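Local coordinates for protein succinate dehydrogenase subunit A (Mycolicibacterium smegmatis, PDB 7D6V) that binds FAD as the flavoprotein subunit of the succinate dehydrogenase Sdh1 and probably oxidises succinate, passing electrons to the iron-sulfur subunit, at residues E26-G31 and Q153-E158. Numbering follows the deposited sequence.
Sequences EARERG and QEDKRE
Arg28, near the C-terminal end of helix 18-30, faces Asp155 near the C-terminal end of helix 136-159, and with 10.5 Å between the CA atoms of Arg28 and Asp155 the two backbones stand well apart, so that side chains alone make the contact. The long arm of Arg28 does most of the reaching. Its CG lies anti to the backbone N (chi1 -166°), the chain bends at chi2, and from there it runs out straight to the guanidinium. NH2 then gives a hydrogen bond to Asp155 OD1 at 2.5 Å, the one salt bridge between the two segments; its N-H...O angle of 146° leaves it noticeably bent. Asp155 comes to meet it from the opposite direction, at the edge of the guanidinium. This is a single-pronged grip: NE stays 3.6 Å from Asp155 OD1, and NH2 approaches that oxygen from above the carboxylate plane, the two flat groups being turned 40° against each other. Glu154, one residue earlier, flanks the pair. Its CB lies 4.0 Å from Arg28 NH2, while its extended chain leaves OE1 off the guanidinium plane on the same side as CB, 4.0 Å from Arg28 NH1, too long for a salt bridge; its carboxylate stands almost perpendicular to the guanidinium. Glu154 probably adds a longer-range attraction to the bond made by Asp155. One turn earlier on helix 136-159, Leu151 packs against the side chains of Arg28 and Glu29. Glu26 packs on Leu441 of helix 427-448; on helix 136-159, Gln153 is hydrogen-bonded to Ile115 and Ser117 of the iron-sulfur subunit. The contact thus ties the first helix of the FAD-binding Rossmann-type fold, lying between strands 11-14 and 34-37 in sequence, to the helix that leads into edge strand 166-169 of the same parallel sheet.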
ATOM      1  N   GLU A  26       7.655  19.767  11.725  1.00 16.45           N
ATOM      2  CA  GLU A  26       7.556  20.899  12.642  1.00 16.45           C
ATOM      3  C   GLU A  26       8.931  21.380  13.094  1.00 16.45           C
ATOM      4  O   GLU A  26       9.194  22.591  13.136  1.00 16.45           O
ATOM      5  CB  GLU A  26       6.698  20.515  13.847  1.00 16.45           C
ATOM      6  CG  GLU A  26       6.593  21.589  14.908  1.00 16.45           C
ATOM      7  CD  GLU A  26       5.728  22.756  14.485  1.00 16.45           C
ATOM      8  OE1 GLU A  26       5.077  22.668  13.423  1.00 16.45           O
ATOM      9  OE2 GLU A  26       5.697  23.765  15.217  1.00 16.45           O
ATOM     10  N   ALA A  27       9.823  20.446  13.432  1.00 16.70           N
ATOM     11  CA  ALA A  27      11.155  20.823  13.891  1.00 16.70           C
ATOM     12  C   ALA A  27      11.942  21.519  12.790  1.00 16.70           C
ATOM     13  O   ALA A  27      12.690  22.465  13.059  1.00 16.70           O
ATOM     14  CB  ALA A  27      11.904  19.590  14.393  1.00 16.70           C
ATOM     15  N   ARG A  28      11.797  21.061  11.544  1.00 17.54           N
ATOM     16  CA  ARG A  28      12.445  21.757  10.439  1.00 17.54           C
ATOM     17  C   ARG A  28      11.862  23.150  10.247  1.00 17.54           C
ATOM     18  O   ARG A  28      12.594  24.097   9.939  1.00 17.54           O
ATOM     19  CB  ARG A  28      12.324  20.947   9.150  1.00 17.54           C
ATOM     20  CG  ARG A  28      13.251  21.421   8.039  1.00 17.54           C
ATOM     21  CD  ARG A  28      12.517  22.316   7.061  1.00 17.54           C
ATOM     22  NE  ARG A  28      13.286  22.580   5.850  1.00 17.54           N
ATOM     23  CZ  ARG A  28      12.941  23.483   4.938  1.00 17.54           C
ATOM     24  NH1 ARG A  28      11.847  24.211   5.111  1.00 17.54           N
ATOM     25  NH2 ARG A  28      13.688  23.662   3.859  1.00 17.54           N
ATOM     26  N   GLU A  29      10.545  23.295  10.415  1.00 19.20           N
ATOM     27  CA  GLU A  29       9.933  24.613  10.274  1.00 19.20           C
ATOM     28  C   GLU A  29      10.474  25.582  11.316  1.00 19.20           C
ATOM     29  O   GLU A  29      10.731  26.752  11.011  1.00 19.20           O
ATOM     30  CB  GLU A  29       8.413  24.514  10.382  1.00 19.20           C
ATOM     31  CG  GLU A  29       7.746  23.746   9.253  1.00 19.20           C
ATOM     32  CD  GLU A  29       7.862  24.435   7.909  1.00 19.20           C
ATOM     33  OE1 GLU A  29       7.892  25.683   7.873  1.00 19.20           O
ATOM     34  OE2 GLU A  29       7.918  23.722   6.885  1.00 19.20           O
ATOM     35  N   ARG A  30      10.652  25.119  12.554  1.00 19.23           N
ATOM     36  CA  ARG A  30      11.226  25.995  13.570  1.00 19.23           C
ATOM     37  C   ARG A  30      12.708  26.259  13.341  1.00 19.23           C
ATOM     38  O   ARG A  30      13.266  27.171  13.957  1.00 19.23           O
ATOM     39  CB  ARG A  30      11.009  25.407  14.961  1.00 19.23           C
ATOM     40  CG  ARG A  30       9.556  25.118  15.279  1.00 19.23           C
ATOM     41  CD  ARG A  30       8.857  26.327  15.884  1.00 19.23           C
ATOM     42  NE  ARG A  30       8.669  27.421  14.931  1.00 19.23           N
ATOM     43  CZ  ARG A  30       7.846  27.385  13.886  1.00 19.23           C
ATOM     44  NH1 ARG A  30       7.118  26.306  13.637  1.00 19.23           N
ATOM     45  NH2 ARG A  30       7.751  28.435  13.084  1.00 19.23           N
ATOM     46  N   GLY A  31      13.360  25.466  12.502  1.00 18.92           N
ATOM     47  CA  GLY A  31      14.729  25.717  12.104  1.00 18.92           C
ATOM     48  C   GLY A  31      15.678  24.884  12.933  1.00 18.92           C
ATOM     49  O   GLY A  31      16.108  25.307  14.008  1.00 18.92           O
ATOM     50  N   GLN A 153      14.018  19.187  -1.092  1.00 15.11           N
ATOM     51  CA  GLN A 153      14.216  19.842  -2.385  1.00 15.11           C
ATOM     52  C   GLN A 153      14.431  21.342  -2.215  1.00 15.11           C
ATOM     53  O   GLN A 153      15.287  21.940  -2.882  1.00 15.11           O
ATOM     54  CB  GLN A 153      13.026  19.572  -3.304  1.00 15.11           C
ATOM     55  CG  GLN A 153      13.034  18.202  -3.941  1.00 15.11           C
ATOM     56  CD  GLN A 153      11.702  17.840  -4.557  1.00 15.11           C
ATOM     57  OE1 GLN A 153      10.692  18.491  -4.304  1.00 15.11           O
ATOM     58  NE2 GLN A 153      11.690  16.795  -5.370  1.00 15.11           N
ATOM     59  N   GLU A 154      13.658  21.968  -1.324  1.00 16.52           N
ATOM     60  CA  GLU A 154      13.887  23.378  -1.014  1.00 16.52           C
ATOM     61  C   GLU A 154      15.270  23.588  -0.408  1.00 16.52           C
ATOM     62  O   GLU A 154      15.954  24.572  -0.717  1.00 16.52           O
ATOM     63  CB  GLU A 154      12.811  23.899  -0.062  1.00 16.52           C
ATOM     64  CG  GLU A 154      11.390  23.715  -0.550  1.00 16.52           C
ATOM     65  CD  GLU A 154      10.368  23.957   0.545  1.00 16.52           C
ATOM     66  OE1 GLU A 154      10.560  24.899   1.339  1.00 16.52           O
ATOM     67  OE2 GLU A 154       9.378  23.199   0.616  1.00 16.52           O
ATOM     68  N   ASP A 155      15.689  22.676   0.471  1.00 17.33           N
ATOM     69  CA  ASP A 155      17.031  22.757   1.043  1.00 17.33           C
ATOM     70  C   ASP A 155      18.098  22.630  -0.035  1.00 17.33           C
ATOM     71  O   ASP A 155      19.128  23.306   0.020  1.00 17.33           O
ATOM     72  CB  ASP A 155      17.221  21.675   2.106  1.00 17.33           C
ATOM     73  CG  ASP A 155      16.417  21.940   3.357  1.00 17.33           C
ATOM     74  OD1 ASP A 155      16.118  23.118   3.635  1.00 17.33           O
ATOM     75  OD2 ASP A 155      16.083  20.967   4.064  1.00 17.33           O
ATOM     76  N   LYS A 156      17.878  21.755  -1.013  1.00 16.92           N
ATOM     77  CA  LYS A 156      18.809  21.631  -2.128  1.00 16.92           C
ATOM     78  C   LYS A 156      18.908  22.933  -2.908  1.00 16.92           C
ATOM     79  O   LYS A 156      20.006  23.383  -3.251  1.00 16.92           O
ATOM     80  CB  LYS A 156      18.374  20.493  -3.045  1.00 16.92           C
ATOM     81  CG  LYS A 156      19.152  20.405  -4.339  1.00 16.92           C
ATOM     82  CD  LYS A 156      20.562  19.912  -4.105  1.00 16.92           C
ATOM     83  CE  LYS A 156      21.165  19.374  -5.385  1.00 16.92           C
ATOM     84  NZ  LYS A 156      22.510  18.794  -5.149  1.00 16.92           N
ATOM     85  N   ARG A 157      17.763  23.549  -3.208  1.00 18.33           N
ATOM     86  CA  ARG A 157      17.794  24.791  -3.976  1.00 18.33           C
ATOM     87  C   ARG A 157      18.459  25.924  -3.205  1.00 18.33           C
ATOM     88  O   ARG A 157      19.178  26.737  -3.795  1.00 18.33           O
ATOM     89  CB  ARG A 157      16.389  25.197  -4.414  1.00 18.33           C
ATOM     90  CG  ARG A 157      15.805  24.318  -5.500  1.00 18.33           C
ATOM     91  CD  ARG A 157      14.509  24.897  -6.034  1.00 18.33           C
ATOM     92  NE  ARG A 157      13.447  24.897  -5.035  1.00 18.33           N
ATOM     93  CZ  ARG A 157      12.611  23.882  -4.841  1.00 18.33           C
ATOM     94  NH1 ARG A 157      12.711  22.788  -5.581  1.00 18.33           N
ATOM     95  NH2 ARG A 157      11.671  23.967  -3.911  1.00 18.33           N
ATOM     96  N   GLU A 158      18.240  26.006  -1.893  1.00 19.86           N
ATOM     97  CA  GLU A 158      18.710  27.194  -1.186  1.00 19.86           C
ATOM     98  C   GLU A 158      20.092  27.021  -0.561  1.00 19.86           C
ATOM     99  O   GLU A 158      20.928  27.925  -0.650  1.00 19.86           O
ATOM    100  CB  GLU A 158      17.691  27.610  -0.123  1.00 19.86           C
ATOM    101  CG  GLU A 158      16.374  28.072  -0.725  1.00 19.86           C
ATOM    102  CD  GLU A 158      16.517  29.360  -1.518  1.00 19.86           C
ATOM    103  OE1 GLU A 158      17.373  30.195  -1.160  1.00 19.86           O
ATOM    104  OE2 GLU A 158      15.782  29.529  -2.513  1.00 19.86           O
TER